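Local coordinates for hypothetical protein yiiM (Escherichia coli, PDB 1O65) that is of unknown function but belongs to the MOSC family and may, like its relatives, bind molybdenum and act as an oxidoreductase, at residues H76-W80 against L147-K153; R117-A121 against G164-A170; A121-Q127 against W156-A162; S130-N136 against R231-G235. All coordinates share one frame; numbering follows the deposited sequence.

Contact 1: H76-W80 against L147-K153; sequences HYLYW and LMQNTGK
Lys153, just past the end of helix 144-151, lies across two aromatic rings of helix 75-83. Its CB sits over the His76 ring, 3.7 Å from the centroid and almost on the ring normal. The chain then runs extended and carries CE over the middle of the Tyr79 ring, 3.4 Å from its centroid, the tightest packing of the contact; a bend at chi4 (-76°) turns NZ over the same face, 4.1 Å from the centroid, in a cation-pi contact. On the buried side the far corner of the Trp80 indole reaches helix 144-151, with CH2 3.8 Å from Leu147 CB and CZ2 4.1 Å from Met148 CG. The outer side is looser and wetter: a water accepts from Lys153 NZ at 2.7 Å and lies 3.0 Å from His76 ND1. Cut back to an alanine, Tyr79 would probably leave the lysine's CE and ammonium without their aromatic face, the ammonium relying more on its water. Glu107 takes His76 NE2 and may offset some of the positive charge. Aliphatic carbon on aromatic faces thus joins helix 75-83 to the end of helix 144-151 and Lys153 beyond it, with no direct hydrogen bond.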
# COMPACT_ATOMS: atom_id res chain seq x y z
N HIS A 76 0.34 -12.76 0.54
CA HIS A 76 0.10 -12.71 1.97
C HIS A 76 -1.08 -13.52 2.45
O HIS A 76 -1.15 -13.80 3.65
CB HIS A 76 -0.03 -11.27 2.50
CG HIS A 76 1.12 -10.38 2.18
ND1 HIS A 76 2.41 -10.85 2.06
CD2 HIS A 76 1.17 -9.05 1.95
CE1 HIS A 76 3.21 -9.85 1.73
NE2 HIS A 76 2.47 -8.74 1.68
N TYR A 77 -2.06 -13.83 1.62
CA TYR A 77 -3.20 -14.65 2.04
C TYR A 77 -2.72 -16.06 2.38
O TYR A 77 -3.23 -16.68 3.32
CB TYR A 77 -4.31 -14.67 0.97
CG TYR A 77 -5.01 -13.33 0.86
CD1 TYR A 77 -5.53 -12.72 1.99
CD2 TYR A 77 -5.09 -12.64 -0.35
CE1 TYR A 77 -6.17 -11.50 1.91
CE2 TYR A 77 -5.71 -11.41 -0.44
CZ TYR A 77 -6.26 -10.85 0.70
OH TYR A 77 -6.88 -9.63 0.64
N LEU A 78 -1.77 -16.59 1.60
CA LEU A 78 -1.19 -17.89 1.94
C LEU A 78 -0.69 -17.85 3.39
O LEU A 78 -1.04 -18.68 4.23
CB LEU A 78 -0.02 -18.23 1.02
CG LEU A 78 -0.36 -18.38 -0.47
CD1 LEU A 78 0.93 -18.49 -1.29
CD2 LEU A 78 -1.25 -19.60 -0.68
N TYR A 79 0.15 -16.85 3.70
CA TYR A 79 0.64 -16.71 5.06
C TYR A 79 -0.49 -16.59 6.08
O TYR A 79 -0.46 -17.25 7.12
CB TYR A 79 1.59 -15.51 5.16
CG TYR A 79 2.03 -15.24 6.60
CD1 TYR A 79 3.12 -15.88 7.15
CD2 TYR A 79 1.33 -14.35 7.39
CE1 TYR A 79 3.49 -15.63 8.46
CE2 TYR A 79 1.70 -14.08 8.68
CZ TYR A 79 2.78 -14.73 9.22
OH TYR A 79 3.14 -14.47 10.53
N TRP A 80 -1.50 -15.76 5.84
CA TRP A 80 -2.56 -15.62 6.84
C TRP A 80 -3.38 -16.88 7.00
O TRP A 80 -3.65 -17.28 8.15
CB TRP A 80 -3.44 -14.40 6.59
CG TRP A 80 -2.68 -13.10 6.64
CD1 TRP A 80 -2.60 -12.18 5.65
CD2 TRP A 80 -1.90 -12.60 7.74
NE1 TRP A 80 -1.79 -11.14 6.05
CE2 TRP A 80 -1.36 -11.37 7.33
CE3 TRP A 80 -1.61 -13.06 9.03
CZ2 TRP A 80 -0.55 -10.58 8.17
CZ3 TRP A 80 -0.82 -12.28 9.86
CH2 TRP A 80 -0.29 -11.05 9.43
N LEU A 147 -0.20 -7.70 14.01
CA LEU A 147 0.42 -8.74 13.20
C LEU A 147 0.84 -8.18 11.85
O LEU A 147 2.01 -8.32 11.50
CB LEU A 147 -0.54 -9.93 13.09
CG LEU A 147 -0.30 -11.20 13.88
CD1 LEU A 147 0.57 -11.06 15.13
CD2 LEU A 147 -1.66 -11.78 14.30
N MET A 148 -0.04 -7.53 11.08
CA MET A 148 0.38 -6.97 9.79
C MET A 148 1.60 -6.06 9.95
O MET A 148 2.59 -6.21 9.23
CB MET A 148 -0.68 -6.16 9.07
CG MET A 148 -2.02 -6.79 8.87
SD MET A 148 -3.19 -5.66 8.12
CE MET A 148 -2.36 -5.22 6.60
N GLN A 149 1.51 -5.11 10.88
CA GLN A 149 2.64 -4.18 11.09
C GLN A 149 3.93 -4.90 11.47
O GLN A 149 5.01 -4.57 10.93
CB GLN A 149 2.27 -3.10 12.09
CG GLN A 149 3.32 -1.97 12.16
CD GLN A 149 2.99 -1.06 13.33
OE1 GLN A 149 2.11 -0.22 13.25
NE2 GLN A 149 3.70 -1.27 14.43
N ASN A 150 3.86 -5.87 12.36
CA ASN A 150 5.03 -6.62 12.78
C ASN A 150 5.68 -7.44 11.66
O ASN A 150 6.89 -7.49 11.53
CB ASN A 150 4.67 -7.58 13.93
CG ASN A 150 4.44 -6.93 15.27
OD1 ASN A 150 4.62 -5.73 15.47
ND2 ASN A 150 4.01 -7.73 16.25
N THR A 151 4.90 -8.04 10.77
CA THR A 151 5.48 -8.88 9.71
C THR A 151 5.87 -8.05 8.50
O THR A 151 6.61 -8.45 7.61
CB THR A 151 4.46 -9.94 9.29
OG1 THR A 151 3.26 -9.27 8.82
CG2 THR A 151 4.16 -10.86 10.46
N GLY A 152 5.28 -6.84 8.44
CA GLY A 152 5.56 -5.96 7.30
C GLY A 152 4.65 -6.31 6.14
O GLY A 152 4.76 -5.70 5.07
N LYS A 153 3.71 -7.23 6.33
CA LYS A 153 2.80 -7.65 5.26
C LYS A 153 1.63 -6.67 5.20
O LYS A 153 0.50 -7.02 5.53
CB LYS A 153 2.31 -9.08 5.53
CG LYS A 153 3.47 -10.07 5.66
CD LYS A 153 2.94 -11.47 5.97
CE LYS A 153 4.03 -12.40 6.49
NZ LYS A 153 4.93 -12.87 5.41
O HOH W 1 3.66 -13.35 3.02

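Contact 2: R117-A121 against G164-A170; sequences RWGEA and GKVSADA
Lys165 O accepts the backbone N-H of Glu120 at 2.8 Å, a straight bond with the donor nearly on the line of the carbonyl. Glu120 stands in a type II' beta turn, Trp118 to Ala121, which makes the hairpin between strands 115-118 and 121-128, and this bond fastens the turn to strand 164-167. Gly119 fits the second position of such a turn: its phi is positive, and a CB there would run into Lys165 O. Gly164 faces the same limit, because a side chain would collide with Glu120 O.

The main side-chain contact is Val166 on Trp118. With the indole CG anti to the backbone N (chi1 -174°), the ring system extends beneath the valine, and the two side chains cross at about a right angle. Val166 CB stands 3.5 Å from the centroid of the six-membered ring, close to its normal. Its two methyls divide the surface: CG1 is 3.5 Å from Trp118 CE3 and also reaches Ala121 CB at 3.6 Å, while CG2 lies nearer CH2. Leu44 and Leu46 of strand 43-47 also pack on Val166, and Val17 and Val19 of strand 14-21 pack on the indole, so the tryptophan bridges two sheets of the MOSC domain.

At the indole edge, NE1 meets two carbonyls, both by weak, bent bonds. Ser167 OG accepts from Asp169 N in an ST turn that brings the chain round to the second of them: Trp118 NE1 to Ser167 O is 3.2 Å, and to Ala170 O 2.8 Å.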
# COMPACT_ATOMS: atom_id res chain seq x y z
N ARG A 117 2.59 2.30 -15.39
CA ARG A 117 1.62 2.66 -16.41
C ARG A 117 0.53 1.56 -16.30
O ARG A 117 0.92 0.41 -16.11
CB ARG A 117 2.16 2.68 -17.84
CG ARG A 117 1.06 3.02 -18.86
CD ARG A 117 1.62 3.26 -20.25
NE ARG A 117 2.33 2.10 -20.76
CZ ARG A 117 3.32 2.11 -21.65
NH1 ARG A 117 3.74 3.25 -22.18
NH2 ARG A 117 3.89 0.96 -22.01
N TRP A 118 -0.71 1.98 -16.27
CA TRP A 118 -1.87 1.11 -16.17
C TRP A 118 -2.96 1.62 -17.12
O TRP A 118 -3.63 2.61 -16.86
CB TRP A 118 -2.41 1.05 -14.73
CG TRP A 118 -3.51 0.06 -14.51
CD1 TRP A 118 -3.71 -1.11 -15.21
CD2 TRP A 118 -4.54 0.08 -13.51
NE1 TRP A 118 -4.79 -1.79 -14.72
CE2 TRP A 118 -5.34 -1.06 -13.70
CE3 TRP A 118 -4.88 0.99 -12.50
CZ2 TRP A 118 -6.45 -1.34 -12.89
CZ3 TRP A 118 -6.00 0.71 -11.72
CH2 TRP A 118 -6.75 -0.45 -11.90
N GLY A 119 -2.99 0.98 -18.30
CA GLY A 119 -3.94 1.36 -19.34
C GLY A 119 -3.64 2.81 -19.72
O GLY A 119 -2.51 3.09 -20.14
N GLU A 120 -4.59 3.71 -19.51
CA GLU A 120 -4.30 5.11 -19.87
C GLU A 120 -3.78 5.89 -18.66
O GLU A 120 -3.53 7.07 -18.81
CB GLU A 120 -5.58 5.82 -20.32
CG GLU A 120 -6.49 4.93 -21.15
CD GLU A 120 -6.05 4.92 -22.60
OE1 GLU A 120 -4.93 4.45 -22.87
OE2 GLU A 120 -6.87 5.42 -23.40
N ALA A 121 -3.59 5.24 -17.52
CA ALA A 121 -3.17 5.94 -16.32
C ALA A 121 -1.70 5.77 -15.97
O ALA A 121 -0.97 4.97 -16.53
CB ALA A 121 -4.02 5.48 -15.12
N GLY A 164 -6.96 8.25 -15.99
CA GLY A 164 -7.30 7.65 -17.27
C GLY A 164 -8.08 6.35 -17.14
O GLY A 164 -8.32 5.86 -16.03
N LYS A 165 -8.55 5.82 -18.26
CA LYS A 165 -9.27 4.57 -18.27
C LYS A 165 -8.25 3.45 -17.99
O LYS A 165 -7.13 3.49 -18.47
CB LYS A 165 -9.95 4.26 -19.60
CG LYS A 165 -11.42 4.62 -19.71
CD LYS A 165 -11.96 4.15 -21.06
CE LYS A 165 -13.33 4.70 -21.36
NZ LYS A 165 -14.22 4.76 -20.17
N VAL A 166 -8.67 2.54 -17.14
CA VAL A 166 -7.87 1.40 -16.71
C VAL A 166 -8.81 0.19 -16.73
O VAL A 166 -10.01 0.40 -16.96
CB VAL A 166 -7.36 1.58 -15.26
CG1 VAL A 166 -6.45 2.79 -15.10
CG2 VAL A 166 -8.55 1.72 -14.31
N SER A 167 -8.30 -1.01 -16.50
CA SER A 167 -9.19 -2.16 -16.45
C SER A 167 -8.47 -3.38 -15.91
O SER A 167 -7.25 -3.47 -15.83
CB SER A 167 -9.83 -2.44 -17.81
OG SER A 167 -8.98 -3.21 -18.65
N ALA A 168 -9.26 -4.40 -15.61
CA ALA A 168 -8.79 -5.68 -15.10
C ALA A 168 -7.98 -6.37 -16.19
O ALA A 168 -7.15 -7.23 -15.90
CB ALA A 168 -9.96 -6.56 -14.69
N ASP A 169 -8.20 -5.96 -17.44
CA ASP A 169 -7.50 -6.50 -18.57
C ASP A 169 -6.13 -5.90 -18.79
O ASP A 169 -5.27 -6.62 -19.30
CB ASP A 169 -8.34 -6.35 -19.86
CG ASP A 169 -9.51 -7.33 -19.73
OD1 ASP A 169 -9.20 -8.50 -19.42
OD2 ASP A 169 -10.66 -6.90 -19.88
N ALA A 170 -5.94 -4.62 -18.50
CA ALA A 170 -4.63 -4.00 -18.63
C ALA A 170 -3.76 -4.31 -17.41
O ALA A 170 -4.15 -4.06 -16.27
CB ALA A 170 -4.79 -2.48 -18.74

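Contact 3: A121-Q127 against W156-A162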
# COMPACT_ATOMS: atom_id res chain seq x y z
N ALA A 121 -3.59 5.24 -17.52
CA ALA A 121 -3.17 5.94 -16.32
C ALA A 121 -1.70 5.77 -15.97
O ALA A 121 -0.97 4.97 -16.53
CB ALA A 121 -4.02 5.48 -15.12
N LEU A 122 -1.28 6.56 -15.01
CA LEU A 122 0.05 6.60 -14.44
C LEU A 122 -0.13 6.73 -12.92
O LEU A 122 -0.81 7.64 -12.44
CB LEU A 122 0.88 7.79 -14.94
CG LEU A 122 1.38 7.73 -16.37
CD1 LEU A 122 2.12 9.01 -16.74
CD2 LEU A 122 2.23 6.49 -16.62
N ILE A 123 0.39 5.74 -12.21
CA ILE A 123 0.26 5.69 -10.76
C ILE A 123 1.65 5.60 -10.12
O ILE A 123 2.58 5.12 -10.79
CB ILE A 123 -0.63 4.52 -10.30
CG1 ILE A 123 -0.01 3.17 -10.61
CG2 ILE A 123 -2.02 4.67 -10.92
CD1 ILE A 123 -0.74 1.95 -10.08
N GLN A 124 1.75 6.12 -8.90
CA GLN A 124 3.00 6.13 -8.19
C GLN A 124 2.86 5.65 -6.74
O GLN A 124 2.00 6.10 -6.02
CB GLN A 124 3.63 7.53 -8.20
CG GLN A 124 4.99 7.56 -7.45
CD GLN A 124 5.69 8.89 -7.68
OE1 GLN A 124 5.12 9.95 -7.42
NE2 GLN A 124 6.92 8.86 -8.15
N VAL A 125 3.78 4.77 -6.33
CA VAL A 125 3.74 4.23 -4.96
C VAL A 125 4.05 5.37 -4.00
O VAL A 125 5.08 6.02 -4.15
CB VAL A 125 4.71 3.06 -4.76
CG1 VAL A 125 4.72 2.58 -3.32
CG2 VAL A 125 4.34 1.92 -5.71
N SER A 126 3.15 5.64 -3.06
CA SER A 126 3.34 6.80 -2.19
C SER A 126 3.66 6.45 -0.76
O SER A 126 4.25 7.25 -0.03
CB SER A 126 2.04 7.64 -2.26
OG SER A 126 1.04 6.92 -1.53
N GLN A 127 3.30 5.25 -0.31
CA GLN A 127 3.60 4.84 1.07
C GLN A 127 3.16 3.40 1.31
O GLN A 127 2.31 2.87 0.58
CB GLN A 127 2.82 5.72 2.08
CG GLN A 127 1.30 5.58 1.92
CD GLN A 127 0.55 6.24 3.08
OE1 GLN A 127 0.43 7.46 3.20
NE2 GLN A 127 0.06 5.41 4.01
N TRP A 156 0.61 -1.46 -0.08
CA TRP A 156 1.01 -0.07 -0.26
C TRP A 156 -0.05 0.74 -1.00
O TRP A 156 -0.94 0.18 -1.62
CB TRP A 156 2.33 -0.02 -1.06
CG TRP A 156 2.24 -0.79 -2.34
CD1 TRP A 156 1.81 -0.33 -3.56
CD2 TRP A 156 2.56 -2.17 -2.52
NE1 TRP A 156 1.89 -1.35 -4.48
CE2 TRP A 156 2.33 -2.49 -3.87
CE3 TRP A 156 3.03 -3.18 -1.66
CZ2 TRP A 156 2.52 -3.77 -4.38
CZ3 TRP A 156 3.22 -4.46 -2.17
CH2 TRP A 156 2.97 -4.73 -3.52
N LEU A 157 0.09 2.08 -0.98
CA LEU A 157 -0.93 2.89 -1.64
C LEU A 157 -0.32 3.57 -2.85
O LEU A 157 0.92 3.59 -2.93
CB LEU A 157 -1.50 3.93 -0.68
CG LEU A 157 -1.99 3.45 0.68
CD1 LEU A 157 -2.44 4.59 1.57
CD2 LEU A 157 -3.12 2.42 0.49
N TYR A 158 -1.14 4.12 -3.73
CA TYR A 158 -0.62 4.85 -4.86
C TYR A 158 -1.23 6.26 -4.97
O TYR A 158 -2.34 6.46 -4.49
CB TYR A 158 -0.96 4.17 -6.19
CG TYR A 158 -0.42 2.80 -6.45
CD1 TYR A 158 -1.13 1.67 -6.05
CD2 TYR A 158 0.77 2.61 -7.13
CE1 TYR A 158 -0.66 0.40 -6.31
CE2 TYR A 158 1.25 1.34 -7.41
CZ TYR A 158 0.54 0.25 -6.99
OH TYR A 158 0.97 -1.03 -7.23
N SER A 159 -0.44 7.18 -5.52
CA SER A 159 -1.01 8.48 -5.88
C SER A 159 -1.28 8.36 -7.39
O SER A 159 -0.65 7.52 -8.07
CB SER A 159 -0.14 9.68 -5.62
OG SER A 159 1.10 9.57 -6.29
N VAL A 160 -2.25 9.10 -7.90
CA VAL A 160 -2.53 8.99 -9.33
C VAL A 160 -1.79 10.10 -10.04
O VAL A 160 -2.09 11.27 -9.85
CB VAL A 160 -4.04 8.96 -9.57
CG1 VAL A 160 -4.40 9.12 -11.04
CG2 VAL A 160 -4.62 7.63 -9.07
N ILE A 161 -0.78 9.75 -10.85
CA ILE A 161 -0.01 10.72 -11.59
C ILE A 161 -0.78 11.20 -12.82
O ILE A 161 -0.78 12.39 -13.09
CB ILE A 161 1.36 10.17 -12.00
CG1 ILE A 161 2.20 9.74 -10.79
CG2 ILE A 161 2.11 11.19 -12.88
CD1 ILE A 161 2.34 10.75 -9.69
N ALA A 162 -1.37 10.31 -13.58
CA ALA A 162 -2.17 10.71 -14.74
C ALA A 162 -3.46 9.87 -14.75
O ALA A 162 -3.41 8.64 -14.85
CB ALA A 162 -1.48 10.52 -16.07
O HOH W 2 3.49 10.04 -5.25
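Ile123 and Tyr158 share one face of this antiparallel pair, diagonally placed. The isoleucine's CG1 branch lies between backbone N and carbonyl carbon (chi1 65°), which carries CD1 over the phenol ring, 3.5 Å from its centroid and displaced toward the CD2-CE2 side. Val125, directly opposite Tyr158 in a non-hydrogen-bonded pair, approaches the ring obliquely, its CG2 3.6 Å from CE2, and extends the same branch toward Trp156 CD1. The two aromatics are themselves tied together: Trp156 NE1 donates to Tyr158 OH at 2.9 Å, straight (172°) and in the indole plane. That hydroxyl also bonds His71 ND1, whose ring stacks on Trp156. A phenylalanine in place of Tyr158 would probably keep the Ile123 contact but leave the indole N-H and His71 ND1 without their shared partner.

On the other face Gln124 pairs with Ser159. A water links their side chains, donating to Gln124 OE1 and accepting from Ser159 OG at 2.6 Å, while Gln124 NE2 turns to Gly113 O. Farther along, Gln127 and Leu157 run side by side, pointing the same way. Near Ala121 the register slips in a classic beta bulge: Ile161 and Ala162 both face Leu122, whose O takes a good bond from Ala162 N at 3.0 Å and a weak one from Ile161 N.

Strand 121-128 thus lies between 115-118 and 156-160, and 156-160 in turn pairs with 69-73; Phe116 and Leu69 from those outer neighbours pack on Ile123 and Tyr158.

Contact 4: S130-N136 against R231-G235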
# COMPACT_ATOMS: atom_id res chain seq x y z
N SER A 130 -0.77 1.48 6.13
CA SER A 130 -0.78 1.56 7.57
C SER A 130 -1.89 0.75 8.23
O SER A 130 -3.02 1.24 8.35
CB SER A 130 -1.06 3.03 7.96
OG SER A 130 0.08 3.69 8.42
N PRO A 131 -1.59 -0.40 8.80
CA PRO A 131 -2.59 -1.20 9.50
C PRO A 131 -3.35 -0.37 10.52
O PRO A 131 -2.78 0.44 11.26
CB PRO A 131 -1.81 -2.31 10.17
CG PRO A 131 -0.39 -2.05 9.94
CD PRO A 131 -0.24 -0.96 8.93
N CYS A 132 -4.64 -0.54 10.56
CA CYS A 132 -5.58 0.15 11.42
C CYS A 132 -6.42 -0.88 12.17
O CYS A 132 -6.74 -1.95 11.66
CB CYS A 132 -6.44 1.03 10.52
SG CYS A 132 -7.89 1.80 11.21
N TYR A 133 -6.79 -0.56 13.41
CA TYR A 133 -7.62 -1.36 14.27
C TYR A 133 -8.95 -1.75 13.67
O TYR A 133 -9.55 -2.74 14.14
CB TYR A 133 -7.85 -0.64 15.63
CG TYR A 133 -8.81 0.52 15.45
CD1 TYR A 133 -8.37 1.75 14.99
CD2 TYR A 133 -10.17 0.35 15.69
CE1 TYR A 133 -9.26 2.79 14.79
CE2 TYR A 133 -11.07 1.38 15.49
CZ TYR A 133 -10.60 2.60 15.05
OH TYR A 133 -11.49 3.63 14.85
N LYS A 134 -9.51 -1.05 12.69
CA LYS A 134 -10.77 -1.52 12.09
C LYS A 134 -10.60 -2.97 11.62
O LYS A 134 -11.50 -3.80 11.72
CB LYS A 134 -11.25 -0.67 10.93
CG LYS A 134 -11.27 0.81 11.09
CD LYS A 134 -12.22 1.34 12.13
CE LYS A 134 -12.26 2.86 12.09
NZ LYS A 134 -12.58 3.40 10.75
N LEU A 135 -9.44 -3.29 11.06
CA LEU A 135 -9.10 -4.63 10.62
C LEU A 135 -9.34 -5.67 11.72
O LEU A 135 -9.77 -6.79 11.42
CB LEU A 135 -7.65 -4.65 10.16
CG LEU A 135 -7.31 -4.49 8.68
CD1 LEU A 135 -8.33 -3.68 7.88
CD2 LEU A 135 -5.94 -3.76 8.59
N ASN A 136 -9.01 -5.38 12.97
CA ASN A 136 -9.20 -6.30 14.07
C ASN A 136 -10.64 -6.78 14.23
O ASN A 136 -10.83 -7.89 14.72
CB ASN A 136 -8.71 -5.73 15.39
CG ASN A 136 -7.21 -5.46 15.37
OD1 ASN A 136 -6.48 -6.15 14.67
ND2 ASN A 136 -6.78 -4.46 16.11
N ARG A 231 -3.23 3.98 19.55
CA ARG A 231 -4.60 4.20 19.08
C ARG A 231 -4.84 3.61 17.70
O ARG A 231 -5.89 3.01 17.47
CB ARG A 231 -4.96 5.69 19.11
CG ARG A 231 -5.01 6.26 20.51
CD ARG A 231 -6.13 5.66 21.33
NE ARG A 231 -6.42 6.42 22.54
CZ ARG A 231 -5.57 6.80 23.48
NH1 ARG A 231 -4.27 6.51 23.43
NH2 ARG A 231 -6.02 7.52 24.52
N ARG A 232 -3.91 3.84 16.78
CA ARG A 232 -4.09 3.33 15.41
C ARG A 232 -4.23 1.82 15.39
O ARG A 232 -5.21 1.31 14.88
CB ARG A 232 -2.94 3.80 14.51
CG ARG A 232 -2.91 3.17 13.13
CD ARG A 232 -1.83 3.87 12.28
NE ARG A 232 -0.52 3.84 12.96
CZ ARG A 232 0.25 2.74 12.90
NH1 ARG A 232 -0.16 1.69 12.21
NH2 ARG A 232 1.41 2.69 13.53
N LEU A 233 -3.33 1.10 16.04
CA LEU A 233 -3.33 -0.35 16.02
C LEU A 233 -4.43 -1.00 16.85
O LEU A 233 -4.88 -2.11 16.52
CB LEU A 233 -1.98 -0.88 16.55
CG LEU A 233 -0.78 -0.63 15.62
CD1 LEU A 233 0.53 -0.79 16.36
CD2 LEU A 233 -0.86 -1.54 14.41
N TRP A 234 -4.78 -0.40 17.99
CA TRP A 234 -5.75 -0.95 18.91
C TRP A 234 -7.01 -0.15 19.14
O TRP A 234 -7.94 -0.63 19.80
CB TRP A 234 -5.05 -1.20 20.26
CG TRP A 234 -3.91 -2.17 20.12
CD1 TRP A 234 -2.58 -1.86 20.03
CD2 TRP A 234 -3.99 -3.60 20.05
NE1 TRP A 234 -1.83 -3.00 19.91
CE2 TRP A 234 -2.67 -4.08 19.90
CE3 TRP A 234 -5.04 -4.51 20.10
CZ2 TRP A 234 -2.38 -5.44 19.82
CZ3 TRP A 234 -4.74 -5.86 20.01
CH2 TRP A 234 -3.42 -6.30 19.89
N GLY A 235 -7.15 1.03 18.55
CA GLY A 235 -8.37 1.84 18.74
C GLY A 235 -8.68 1.98 20.22
O GLY A 235 -7.79 2.23 21.04
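Tyr133 holds its ring between its own backbone N and carbonyl carbon (chi1 73°), turned onto the end of helix 230-234, and Arg232 bends at chi3 (55°) to bring its guanidinium back to the carbonyl of Pro131. The phenol lays one face against Gly235, whose CA stands 3.8 Å from the ring centroid, offset toward the rim; a CB on this glycine would strike Tyr133 CD2. At the ring's edge lies Arg232 O, which accepts from Tyr133 N at 2.9 Å in the plane of the carbonyl. The side chain of the same arginine donates in turn: NH1 bonds Pro131 O at 3.1 Å, in that carbonyl's plane but with the oxygen tilted somewhat from the guanidinium plane. NH2 goes on to Gln149, so the guanidinium spans the loop and helix 144-151. Leu233 O is taken weakly by ND2 of Asn136, in helix 134-138, whose OD1 holds Ala145 N. Cys132 SG accepts from Lys134 N at 3.6 Å, a capping bond at the start of helix 134-138. The arrangement is a helix C-terminus, ended by a glycine with positive phi, docked against a capped helix N-terminus.

Along the chain the segments run 76-80, 117-121, 121-127, 130-136, then 147-153, 156-162, 164-170 and finally 231-235. Both segments of contact 3 fall between those of contact 2; every other pair of contacts alternates. Contacts 2 and 3 are neighbours, with centres about 13 Å apart; they share Ala121, and the hairpin of strands 115-118 and 121-128 connects them. Contacts 1 and 4, centres about 14 Å apart, lie on the opposite side of the chain's centre and meet through helix 144-151, where Met148 packs on Leu135. Contacts 2 and 4 are farthest apart, about 31 Å between centres. Contact 4 joins the C-terminal helix 230-234 to the residues soon after strand 121-128, holding the chain's end to its middle.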